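PDB 6JH5: LamCAT, which probably hydrolyses the beta-glucan laminarin, as a calcium-binding marine bacterial laminarinase of glycoside hydrolase family 16. Local coordinates for residues Trp8-Glu11 with Ile16-Asp19; Arg75-Tyr80 with Leu102-Ser107; Ile87-Pro90 with Trp96-Phe99; Ile133-Gln136 with Tyr142-Tyr145; Met203-Asn208 with Asn217-Arg222. One frame throughout, in Å; residues are numbered along the deposited sequence.

Interaction 1: Trp8-Glu11 with Ile16-Asp19; sequences WQDE and ISSD. With CA (calcium ion), chain B.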
# COMPACT_ATOMS: atom_id res chain seq x y z
N TRP A 8 1.89 12.01 12.77
CA TRP A 8 2.33 10.63 13.07
C TRP A 8 3.50 10.24 12.17
O TRP A 8 3.56 10.75 11.09
CB TRP A 8 1.16 9.63 12.96
CG TRP A 8 1.52 8.20 13.23
CD1 TRP A 8 1.60 7.58 14.44
CD2 TRP A 8 1.97 7.23 12.27
NE1 TRP A 8 2.04 6.30 14.29
CE2 TRP A 8 2.26 6.05 12.97
CE3 TRP A 8 2.11 7.23 10.88
CZ2 TRP A 8 2.69 4.89 12.34
CZ3 TRP A 8 2.54 6.09 10.26
CH2 TRP A 8 2.82 4.94 10.98
N GLN A 9 4.36 9.37 12.66
CA GLN A 9 5.42 8.84 11.80
C GLN A 9 5.95 7.52 12.34
O GLN A 9 5.75 7.23 13.48
CB GLN A 9 6.61 9.80 11.77
CG GLN A 9 7.28 9.89 13.12
CD GLN A 9 8.08 11.15 13.37
OE1 GLN A 9 7.93 11.80 14.38
NE2 GLN A 9 8.97 11.45 12.46
N ASP A 10 6.52 6.74 11.45
CA ASP A 10 7.42 5.64 11.85
C ASP A 10 8.69 5.83 11.03
O ASP A 10 8.63 5.72 9.86
CB ASP A 10 6.85 4.23 11.71
CG ASP A 10 7.61 3.23 12.57
OD1 ASP A 10 8.73 3.54 12.94
OD2 ASP A 10 7.08 2.19 12.84
N GLU A 11 9.77 6.20 11.71
CA GLU A 11 11.08 6.41 11.06
C GLU A 11 11.90 5.13 11.08
O GLU A 11 12.96 5.15 10.55
CB GLU A 11 11.85 7.51 11.79
CG GLU A 11 11.11 8.82 11.82
CD GLU A 11 10.96 9.49 10.47
OE1 GLU A 11 11.89 9.44 9.69
OE2 GLU A 11 9.91 10.03 10.24
N ILE A 16 10.43 -1.61 14.70
CA ILE A 16 9.10 -1.33 14.12
C ILE A 16 8.23 -0.88 15.27
O ILE A 16 8.19 -1.54 16.26
CB ILE A 16 8.58 -2.60 13.44
CG1 ILE A 16 9.52 -3.00 12.30
CG2 ILE A 16 7.16 -2.37 12.95
CD1 ILE A 16 9.15 -4.26 11.61
N SER A 17 7.55 0.22 15.10
CA SER A 17 6.73 0.68 16.23
C SER A 17 5.57 -0.27 16.47
O SER A 17 5.13 -0.96 15.60
CB SER A 17 6.25 2.04 16.01
OG SER A 17 5.20 2.04 15.10
N SER A 18 4.97 -0.12 17.64
CA SER A 18 3.82 -0.95 18.07
C SER A 18 2.53 -0.46 17.40
O SER A 18 1.51 -1.04 17.58
CB SER A 18 3.71 -0.93 19.54
OG SER A 18 3.24 0.32 19.95
N ASP A 19 2.66 0.55 16.53
CA ASP A 19 1.50 1.06 15.76
C ASP A 19 1.19 0.10 14.61
O ASP A 19 0.22 0.27 13.98
CB ASP A 19 1.71 2.50 15.29
CG ASP A 19 1.88 3.47 16.45
OD1 ASP A 19 1.34 3.20 17.48
OD2 ASP A 19 2.59 4.44 16.30
CA CA B . 14.52 5.79 8.69
O HOH W 1 5.36 4.98 15.13
O HOH W 2 14.05 8.43 8.99
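W8 and D19 pass each other and meet at the indole edge, where NE1 reaches OD2. They help close the loop that leaves strand 5-10, which pairs with strand 221-232 in the beta sandwich (jelly roll) expected of family 16. NE1 of W8 donates to OD2 of D19 at 2.8 Å, almost straight at 174°. The oxygen lies in the indole plane. The carboxylate plane is turned 51° from the ring, and NE1 meets OD2 from above that plane. CG of W8 stands anti to its backbone N (chi1 179°), which sends the ring out to the loop.

D10 makes the second link. Its OD2 accepts from S17 twice. S17 N reaches D10 OD2 at 3.0 Å on the syn side, near the carboxylate plane. S17 OG reaches D10 OD2 at 2.9 Å from well above that plane. W20 NE1 also donates to OD2, and F12 N to OD1, so this buried carboxylate is well gripped and probably stays charged.

S17 OG accepts in turn from D19 N at 3.3 Å, an ST turn that helps place D19. OD1 of D19 forms a salt bridge with R75. At the strand end the backbone O of E11 binds the calcium ion at 2.5 Å, with G49 and D226. Between the segments, water 1 donates to Q9 O at 2.8 Å and to D19 OD2 at 3.1 Å.

Interaction 2: Arg75-Tyr80 with Leu102-Ser107; sequences RKSWKY and LGDNIS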
# COMPACT_ATOMS: atom_id res chain seq x y z
N ARG A 75 -4.80 0.77 15.51
CA ARG A 75 -3.79 1.54 16.26
C ARG A 75 -3.84 3.01 15.85
O ARG A 75 -3.91 3.84 16.70
CB ARG A 75 -2.40 0.95 15.96
CG ARG A 75 -2.20 -0.49 16.40
CD ARG A 75 -2.11 -0.71 17.92
NE ARG A 75 -1.08 0.14 18.48
CZ ARG A 75 -1.28 1.23 19.19
NH1 ARG A 75 -2.47 1.53 19.65
NH2 ARG A 75 -0.24 1.98 19.51
N LYS A 76 -3.73 3.28 14.54
CA LYS A 76 -3.70 4.67 14.04
C LYS A 76 -4.50 4.81 12.74
O LYS A 76 -4.36 3.98 11.88
CB LYS A 76 -2.26 5.11 13.77
CG LYS A 76 -1.34 5.07 14.97
CD LYS A 76 -1.62 6.14 16.01
CE LYS A 76 -0.75 5.98 17.23
NZ LYS A 76 -1.14 6.87 18.34
N SER A 77 -5.34 5.83 12.68
CA SER A 77 -6.12 6.12 11.46
C SER A 77 -6.41 7.61 11.38
O SER A 77 -6.26 8.29 12.36
CB SER A 77 -7.35 5.31 11.32
OG SER A 77 -8.25 5.70 12.30
N TRP A 78 -6.62 8.07 10.16
CA TRP A 78 -6.76 9.51 9.88
C TRP A 78 -7.87 9.80 8.87
O TRP A 78 -8.07 9.04 7.98
CB TRP A 78 -5.44 10.03 9.31
CG TRP A 78 -4.25 9.73 10.17
CD1 TRP A 78 -3.71 10.52 11.13
CD2 TRP A 78 -3.44 8.55 10.12
NE1 TRP A 78 -2.64 9.91 11.70
CE2 TRP A 78 -2.46 8.69 11.11
CE3 TRP A 78 -3.47 7.39 9.37
CZ2 TRP A 78 -1.50 7.73 11.34
CZ3 TRP A 78 -2.54 6.42 9.60
CH2 TRP A 78 -1.56 6.59 10.57
N LYS A 79 -8.51 10.95 9.05
CA LYS A 79 -9.48 11.46 8.07
C LYS A 79 -8.87 12.74 7.53
O LYS A 79 -8.77 13.68 8.28
CB LYS A 79 -10.81 11.80 8.73
CG LYS A 79 -11.84 12.34 7.75
CD LYS A 79 -13.11 12.60 8.48
CE LYS A 79 -14.05 13.56 7.81
NZ LYS A 79 -15.34 13.58 8.52
N TYR A 80 -8.37 12.66 6.30
CA TYR A 80 -7.70 13.71 5.49
C TYR A 80 -6.23 13.82 5.92
O TYR A 80 -5.91 13.47 7.03
CB TYR A 80 -8.42 15.05 5.61
CG TYR A 80 -9.89 14.99 5.29
CD1 TYR A 80 -10.36 14.21 4.27
CD2 TYR A 80 -10.80 15.72 6.02
CE1 TYR A 80 -11.71 14.15 3.98
CE2 TYR A 80 -12.15 15.68 5.74
CZ TYR A 80 -12.61 14.88 4.72
OH TYR A 80 -13.94 14.83 4.47
N LEU A 102 -6.92 1.70 3.78
CA LEU A 102 -8.29 1.13 3.77
C LEU A 102 -9.13 1.89 4.80
O LEU A 102 -8.61 2.29 5.78
CB LEU A 102 -8.27 -0.35 4.16
CG LEU A 102 -7.83 -1.31 3.07
CD1 LEU A 102 -7.58 -2.68 3.67
CD2 LEU A 102 -8.84 -1.39 1.94
N GLY A 103 -10.41 1.98 4.52
CA GLY A 103 -11.26 2.63 5.51
C GLY A 103 -11.31 1.80 6.78
O GLY A 103 -11.47 0.62 6.71
N ASP A 104 -11.36 2.47 7.92
CA ASP A 104 -11.45 1.82 9.25
C ASP A 104 -12.74 1.00 9.33
O ASP A 104 -12.78 0.05 10.05
CB ASP A 104 -11.61 2.85 10.36
CG ASP A 104 -10.32 3.33 10.98
OD1 ASP A 104 -9.26 2.83 10.59
OD2 ASP A 104 -10.40 4.20 11.83
N ASN A 105 -13.73 1.34 8.51
CA ASN A 105 -15.04 0.67 8.61
C ASN A 105 -15.12 -0.60 7.76
O ASN A 105 -16.19 -1.17 7.65
CB ASN A 105 -16.22 1.61 8.40
CG ASN A 105 -16.31 2.08 6.98
OD1 ASN A 105 -15.42 1.84 6.21
ND2 ASN A 105 -17.38 2.75 6.65
N ILE A 106 -13.99 -1.12 7.35
CA ILE A 106 -13.97 -2.40 6.58
C ILE A 106 -14.59 -3.50 7.46
O ILE A 106 -15.20 -4.38 6.95
CB ILE A 106 -12.56 -2.78 6.11
CG1 ILE A 106 -12.60 -4.04 5.25
CG2 ILE A 106 -11.58 -2.95 7.25
CD1 ILE A 106 -11.30 -4.30 4.55
N SER A 107 -14.39 -3.39 8.76
CA SER A 107 -14.91 -4.40 9.71
C SER A 107 -16.46 -4.42 9.71
O SER A 107 -17.01 -5.41 10.13
CB SER A 107 -14.30 -4.23 11.07
OG SER A 107 -14.50 -2.93 11.58
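S77 and D104 meet through their side chains, and the whole contact is this pair. It ties the loop before strand 81-88 to the end of strand 95-103 in the family 16 beta sandwich. The tight part is small. OG of S77 donates to OD2 of D104 at 2.7 Å, arriving on the syn side of the carboxylate and 19° out of its plane. CB of S77 packs beside the same group, 3.2 Å from OD1 and 3.3 Å from OD2 of D104. The hydroxyl lies between the backbone N and the carbonyl carbon of S77 (chi1 68°), which tips it over to OD2. OD1 of D104 is 3.5 Å from OG of S77 at a poor angle and is not bonded to it.

Outside this pair the two segments stand apart. Even the CA atoms of S77 and D104 are 7.2 Å from each other. Both residues are partly exposed, and the contact lies at the surface. Behind D104 the chain makes a type I turn, with I106 N bonded to G103 O at 3.1 Å, and enters helix 106-109.

N196, just before strand 197-205, bonds the backbone of D104 and makes a weak hydrogen bond with S77 OG. The link is thus a single directional bond from a neutral hydroxyl to a carboxylate. It helps hold the S77 hydroxyl and D104 OD2 in line and, with the group partly exposed, probably leaves D104 charged.

Interaction 3: Ile87-Pro90 with Trp96-Phe99; sequences IAMP and WPAF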
# COMPACT_ATOMS: atom_id res chain seq x y z
N ILE A 87 10.33 4.93 -0.27
CA ILE A 87 10.42 3.47 -0.53
C ILE A 87 11.33 3.16 -1.71
O ILE A 87 11.27 3.88 -2.66
CB ILE A 87 9.01 2.97 -0.88
CG1 ILE A 87 8.01 3.35 0.21
CG2 ILE A 87 8.98 1.48 -1.14
CD1 ILE A 87 6.60 2.91 -0.11
N ALA A 88 12.10 2.10 -1.55
CA ALA A 88 12.92 1.49 -2.60
C ALA A 88 12.37 0.07 -2.72
O ALA A 88 12.24 -0.57 -1.74
CB ALA A 88 14.39 1.51 -2.25
N MET A 89 12.02 -0.35 -3.92
CA MET A 89 11.39 -1.67 -4.02
C MET A 89 12.05 -2.52 -5.09
O MET A 89 12.61 -1.97 -5.98
CB MET A 89 9.89 -1.52 -4.33
CG MET A 89 9.62 -1.03 -5.73
SD MET A 89 7.94 -0.33 -5.85
CE MET A 89 8.20 1.34 -5.26
N PRO A 90 11.92 -3.84 -5.04
CA PRO A 90 12.49 -4.69 -6.06
C PRO A 90 11.67 -4.60 -7.35
O PRO A 90 10.58 -4.18 -7.35
CB PRO A 90 12.38 -6.12 -5.53
CG PRO A 90 11.69 -6.02 -4.22
CD PRO A 90 11.21 -4.60 -4.03
N TRP A 96 4.78 -7.62 -6.36
CA TRP A 96 3.63 -6.69 -6.20
C TRP A 96 3.73 -5.90 -4.89
O TRP A 96 2.99 -6.18 -3.97
CB TRP A 96 2.33 -7.48 -6.32
CG TRP A 96 1.10 -6.66 -6.49
CD1 TRP A 96 0.96 -5.31 -6.59
CD2 TRP A 96 -0.22 -7.20 -6.57
NE1 TRP A 96 -0.35 -4.98 -6.73
CE2 TRP A 96 -1.10 -6.12 -6.72
CE3 TRP A 96 -0.73 -8.50 -6.49
CZ2 TRP A 96 -2.47 -6.30 -6.82
CZ3 TRP A 96 -2.08 -8.67 -6.61
CH2 TRP A 96 -2.93 -7.58 -6.76
N PRO A 97 4.68 -4.95 -4.79
CA PRO A 97 4.79 -4.08 -3.63
C PRO A 97 3.68 -3.02 -3.60
O PRO A 97 3.22 -2.61 -4.60
CB PRO A 97 6.19 -3.45 -3.74
CG PRO A 97 6.69 -3.77 -5.12
CD PRO A 97 5.72 -4.71 -5.78
N ALA A 98 3.31 -2.61 -2.38
CA ALA A 98 2.25 -1.60 -2.23
C ALA A 98 2.36 -0.83 -0.91
O ALA A 98 2.79 -1.35 0.08
CB ALA A 98 0.91 -2.26 -2.33
N PHE A 99 1.93 0.42 -0.99
CA PHE A 99 1.75 1.37 0.13
C PHE A 99 0.33 1.91 -0.06
O PHE A 99 0.06 2.50 -1.07
CB PHE A 99 2.85 2.42 0.07
CG PHE A 99 2.69 3.62 0.96
CD1 PHE A 99 2.33 3.50 2.28
CD2 PHE A 99 2.96 4.88 0.47
CE1 PHE A 99 2.21 4.62 3.08
CE2 PHE A 99 2.82 6.00 1.27
CZ PHE A 99 2.47 5.86 2.58
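P97 presents its ring to M89 and has the largest share of surface buried here. Its CG is the touching atom, 3.7 Å from SD of M89. The methionine chain crosses the proline at about a right angle. CB of M89 also lies 4.0 Å from CG of P97, so the CG corner of P97 sits against the middle of the methionine chain, from CB to SD. M89 gets there by a first torsion of 70°, which leaves CG flanked by both the N and the C of its own backbone. P90 adds a looser touch, with its O 4.5 Å from CG of P97.

I87 is the next most buried. It reaches out with the end of its longer branch, CD1, which lies 3.8 Å from CB of F99 and 4.1 Å from CG of the same residue. The two side chains cross obliquely. The methyl touches the root of the phenyl group more than the ring itself.

The segments run nearly antiparallel, 167° apart, but they are not paired by backbone bonds. The CA atoms of M89 and P97 are 7.0 Å apart. Strand 81-88 pairs with strands 158-164 and 221-232, whereas strand 95-103 pairs with strand 197-205. The side chains lie between these strands, consistent with the core between the layers of the family 16 beta sandwich. No hydrogen bond crosses the contact.

F99 also packs on I199, L201 and V228, and I87 on M223 and Y160. CB of W96 points away from 87-90. NE1 of W96 donates to OE2 of E121, a residue of the EIDIME signature of this family.

Interaction 4: Ile133-Gln136 with Tyr142-Tyr145; sequences IHWQ and YANY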
# COMPACT_ATOMS: atom_id res chain seq x y z
N ILE A 133 -7.94 4.67 -6.54
CA ILE A 133 -8.99 4.53 -5.49
C ILE A 133 -9.96 3.43 -5.93
O ILE A 133 -10.23 3.31 -7.10
CB ILE A 133 -9.75 5.83 -5.16
CG1 ILE A 133 -10.13 6.65 -6.39
CG2 ILE A 133 -9.03 6.64 -4.08
CD1 ILE A 133 -11.08 7.78 -6.09
N HIS A 134 -10.39 2.65 -4.96
CA HIS A 134 -11.44 1.62 -5.15
C HIS A 134 -12.55 1.90 -4.14
O HIS A 134 -12.24 2.24 -3.04
CB HIS A 134 -10.94 0.19 -4.91
CG HIS A 134 -9.69 -0.18 -5.62
ND1 HIS A 134 -9.70 -0.99 -6.71
CD2 HIS A 134 -8.40 0.11 -5.37
CE1 HIS A 134 -8.47 -1.16 -7.12
NE2 HIS A 134 -7.66 -0.50 -6.32
N TRP A 135 -13.79 1.71 -4.57
CA TRP A 135 -14.94 1.96 -3.69
C TRP A 135 -16.19 1.29 -4.27
O TRP A 135 -16.10 0.65 -5.28
CB TRP A 135 -15.13 3.46 -3.43
CG TRP A 135 -15.68 4.28 -4.56
CD1 TRP A 135 -16.93 4.79 -4.66
CD2 TRP A 135 -14.97 4.75 -5.72
NE1 TRP A 135 -17.06 5.52 -5.80
CE2 TRP A 135 -15.88 5.51 -6.47
CE3 TRP A 135 -13.67 4.59 -6.20
CZ2 TRP A 135 -15.53 6.11 -7.67
CZ3 TRP A 135 -13.34 5.15 -7.40
CH2 TRP A 135 -14.25 5.91 -8.12
N GLN A 136 -17.29 1.43 -3.55
CA GLN A 136 -18.58 0.94 -4.06
C GLN A 136 -19.41 2.20 -4.26
O GLN A 136 -19.60 2.90 -3.33
CB GLN A 136 -19.23 0.01 -3.05
CG GLN A 136 -20.41 -0.76 -3.62
CD GLN A 136 -20.92 -1.66 -2.52
OE1 GLN A 136 -21.77 -1.26 -1.74
NE2 GLN A 136 -20.35 -2.84 -2.43
N TYR A 142 -18.93 -1.86 -7.99
CA TYR A 142 -17.50 -1.69 -7.68
C TYR A 142 -16.95 -0.65 -8.66
O TYR A 142 -17.17 -0.74 -9.84
CB TYR A 142 -16.80 -3.04 -7.79
CG TYR A 142 -15.30 -2.92 -7.85
CD1 TYR A 142 -14.60 -2.28 -6.86
CD2 TYR A 142 -14.61 -3.43 -8.91
CE1 TYR A 142 -13.22 -2.16 -6.93
CE2 TYR A 142 -13.23 -3.32 -8.99
CZ TYR A 142 -12.53 -2.69 -7.99
OH TYR A 142 -11.17 -2.60 -8.10
N ALA A 143 -16.25 0.33 -8.13
CA ALA A 143 -15.69 1.41 -8.96
C ALA A 143 -14.19 1.55 -8.68
O ALA A 143 -13.79 1.30 -7.61
CB ALA A 143 -16.39 2.69 -8.62
N ASN A 144 -13.44 1.88 -9.71
CA ASN A 144 -12.02 2.24 -9.47
C ASN A 144 -11.59 3.36 -10.42
O ASN A 144 -12.20 3.55 -11.43
CB ASN A 144 -11.11 1.03 -9.36
CG ASN A 144 -10.98 0.33 -10.68
OD1 ASN A 144 -10.70 0.94 -11.68
ND2 ASN A 144 -11.15 -0.97 -10.66
N TYR A 145 -10.59 4.10 -9.98
CA TYR A 145 -10.09 5.23 -10.79
C TYR A 145 -8.58 5.29 -10.55
O TYR A 145 -8.19 5.54 -9.46
CB TYR A 145 -10.84 6.50 -10.40
CG TYR A 145 -10.56 7.69 -11.28
CD1 TYR A 145 -10.80 7.64 -12.63
CD2 TYR A 145 -10.10 8.86 -10.73
CE1 TYR A 145 -10.58 8.75 -13.42
CE2 TYR A 145 -9.87 9.98 -11.51
CZ TYR A 145 -10.11 9.92 -12.86
OH TYR A 145 -9.89 11.02 -13.64
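I133 and Y145 bond each other twice, and W135 and A143 do the same, in the antiparallel hairpin of strands 128-136 and 142-150. I133 N donates to Y145 O at 3.1 Å and I133 O accepts from Y145 N at 3.0 Å. W135 N donates to A143 O at 3.1 Å, and A143 N to W135 O at 2.9 Å. H134 with N144 is a non-hydrogen-bonded pair between them. Y145 O has a second donor, NE2 of H179.

On the face of H134 and Y142 the two rings lie rim to rim, their planes only 7° apart. ND1 of H134 and OH of Y142 share a bond of 2.6 Å in which either may donate. ND2 of N144 donates to OH of Y142 at 3.0 Å. NE2 of H134 weakly meets D118, part of the family 16 EIDIME signature.

On the other face, CB of A143 sits over the six-membered ring of W135, 3.6 Å from CE2, a CH-pi contact. The indole NE1 donates to N188 O. Beside the four backbone bonds, the phenolic oxygen of Y142 meets two nitrogens, which probably limits rotation of Y142 and H134.

Interaction 5: Met203-Asn208 with Asn217-Arg222; sequences MAIGGN and NAFPAR
F219 is the first residue of 217-222 to touch the other segment, through I205. The two side chains meet head-on, between strands 197-205 and 221-232 of the family 16 beta sandwich. CD1 of I205 lies at the ring edge, near its plane, 3.8 Å from both CE2 and CZ of F219. CG2 of I205 is 4.0 Å from CZ of F219. Both branches of I205 thus meet the far end of the ring. F92 meets F219 edge-to-face, and Y65 also meets its ring.

A cis peptide bond precedes P220, where the chain turns into strand 221-232. At A221 the partner is M203. Its CE lies 3.6 Å from O and 4.4 Å from CB of A221. The M203 side chain sets out extended (chi1 176°) and bends at its last torsion to lay the methyl there. R222 is close only at its backbone, with C 4.4 Å from M203 CE. Its guanidinium forms a salt bridge with E47.

The two strands do not pair here. A55 of strand 50-60 touches M203 and I205 and bonds the backbone of A221. No hydrogen bond joins the two segments, so the contact rests on largely apolar, non-directional van der Waals packing of methyl groups against a ring edge and a peptide carbonyl.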
# COMPACT_ATOMS: atom_id res chain seq x y z
N MET A 203 4.37 -6.63 0.41
CA MET A 203 4.88 -7.05 -0.91
C MET A 203 4.24 -8.40 -1.21
O MET A 203 4.54 -9.36 -0.53
CB MET A 203 6.41 -7.14 -0.98
CG MET A 203 6.88 -7.66 -2.33
SD MET A 203 8.57 -7.07 -2.68
CE MET A 203 9.48 -7.74 -1.29
N ALA A 204 3.33 -8.42 -2.17
CA ALA A 204 2.71 -9.70 -2.56
C ALA A 204 3.53 -10.33 -3.69
O ALA A 204 4.27 -9.63 -4.32
CB ALA A 204 1.29 -9.49 -3.01
N ILE A 205 3.39 -11.64 -3.85
CA ILE A 205 4.07 -12.38 -4.94
C ILE A 205 2.98 -13.06 -5.76
O ILE A 205 2.26 -13.85 -5.22
CB ILE A 205 5.03 -13.43 -4.38
CG1 ILE A 205 6.12 -12.82 -3.51
CG2 ILE A 205 5.60 -14.26 -5.52
CD1 ILE A 205 6.97 -11.82 -4.21
N GLY A 206 2.81 -12.64 -7.00
CA GLY A 206 1.76 -13.25 -7.84
C GLY A 206 0.40 -12.65 -7.59
O GLY A 206 0.23 -11.93 -6.65
N GLY A 207 -0.54 -12.99 -8.45
CA GLY A 207 -1.90 -12.48 -8.26
C GLY A 207 -2.51 -12.11 -9.59
O GLY A 207 -1.83 -12.09 -10.56
N ASN A 208 -3.75 -11.70 -9.55
CA ASN A 208 -4.46 -11.42 -10.81
C ASN A 208 -3.77 -10.30 -11.60
O ASN A 208 -3.61 -10.46 -12.77
CB ASN A 208 -5.93 -11.13 -10.55
CG ASN A 208 -6.66 -12.30 -9.94
OD1 ASN A 208 -6.36 -13.44 -10.24
ND2 ASN A 208 -7.62 -12.01 -9.10
N ASN A 217 14.48 -16.45 -9.44
CA ASN A 217 15.89 -16.08 -9.22
C ASN A 217 15.97 -14.67 -8.63
O ASN A 217 17.05 -14.16 -8.50
CB ASN A 217 16.72 -16.19 -10.50
CG ASN A 217 17.02 -17.62 -10.85
OD1 ASN A 217 16.79 -18.06 -11.96
ND2 ASN A 217 17.52 -18.37 -9.90
N ALA A 218 14.82 -14.09 -8.30
CA ALA A 218 14.80 -12.75 -7.68
C ALA A 218 14.65 -12.85 -6.15
O ALA A 218 14.51 -11.84 -5.52
CB ALA A 218 13.67 -11.97 -8.28
N PHE A 219 14.72 -14.06 -5.60
CA PHE A 219 14.54 -14.28 -4.15
C PHE A 219 15.89 -14.55 -3.49
O PHE A 219 16.65 -15.27 -4.05
CB PHE A 219 13.53 -15.39 -3.89
CG PHE A 219 12.15 -15.04 -4.38
CD1 PHE A 219 11.76 -15.34 -5.67
CD2 PHE A 219 11.27 -14.40 -3.55
CE1 PHE A 219 10.50 -14.98 -6.11
CE2 PHE A 219 10.01 -14.05 -4.00
CZ PHE A 219 9.62 -14.35 -5.28
N PRO A 220 16.17 -14.01 -2.29
CA PRO A 220 15.27 -13.11 -1.57
C PRO A 220 15.19 -11.68 -2.12
O PRO A 220 16.13 -11.18 -2.62
CB PRO A 220 15.87 -13.12 -0.15
CG PRO A 220 17.33 -13.29 -0.41
CD PRO A 220 17.37 -14.31 -1.53
N ALA A 221 14.02 -11.06 -1.97
CA ALA A 221 13.81 -9.71 -2.52
C ALA A 221 13.47 -8.76 -1.37
O ALA A 221 12.68 -9.11 -0.56
CB ALA A 221 12.70 -9.78 -3.53
N ARG A 222 14.04 -7.57 -1.41
CA ARG A 222 13.87 -6.61 -0.29
C ARG A 222 13.13 -5.34 -0.71
O ARG A 222 13.54 -4.69 -1.62
CB ARG A 222 15.24 -6.24 0.26
CG ARG A 222 15.89 -7.38 1.01
CD ARG A 222 17.39 -7.23 1.13
NE ARG A 222 17.86 -5.98 1.66
CZ ARG A 222 18.21 -5.80 2.91
NH1 ARG A 222 18.07 -6.79 3.77
NH2 ARG A 222 18.68 -4.65 3.30

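How the interactions relate
From the N terminus, interaction 1 closes the short loop after strand 5-10, beside the calcium site. Interaction 2 closes a longer loop, from 75-80 to 102-107, and interaction 3 is nested inside it; both use strand 95-103. Interactions 4 and 5 follow in series, and none of the loops cross. Interactions 1 and 2 touch: S18 O probably bonds R75 NE, and W8 packs on W78. Interactions 3 and 5 also touch, about 10 Å apart between centres. Strands 95-103 and 197-205 are sheet neighbours and join them, with W96 O bonded to A204 N; P90 also packs on M203. Interaction 4, in the hairpin 128-150, lies on the opposite side of the chain's centre from interaction 1.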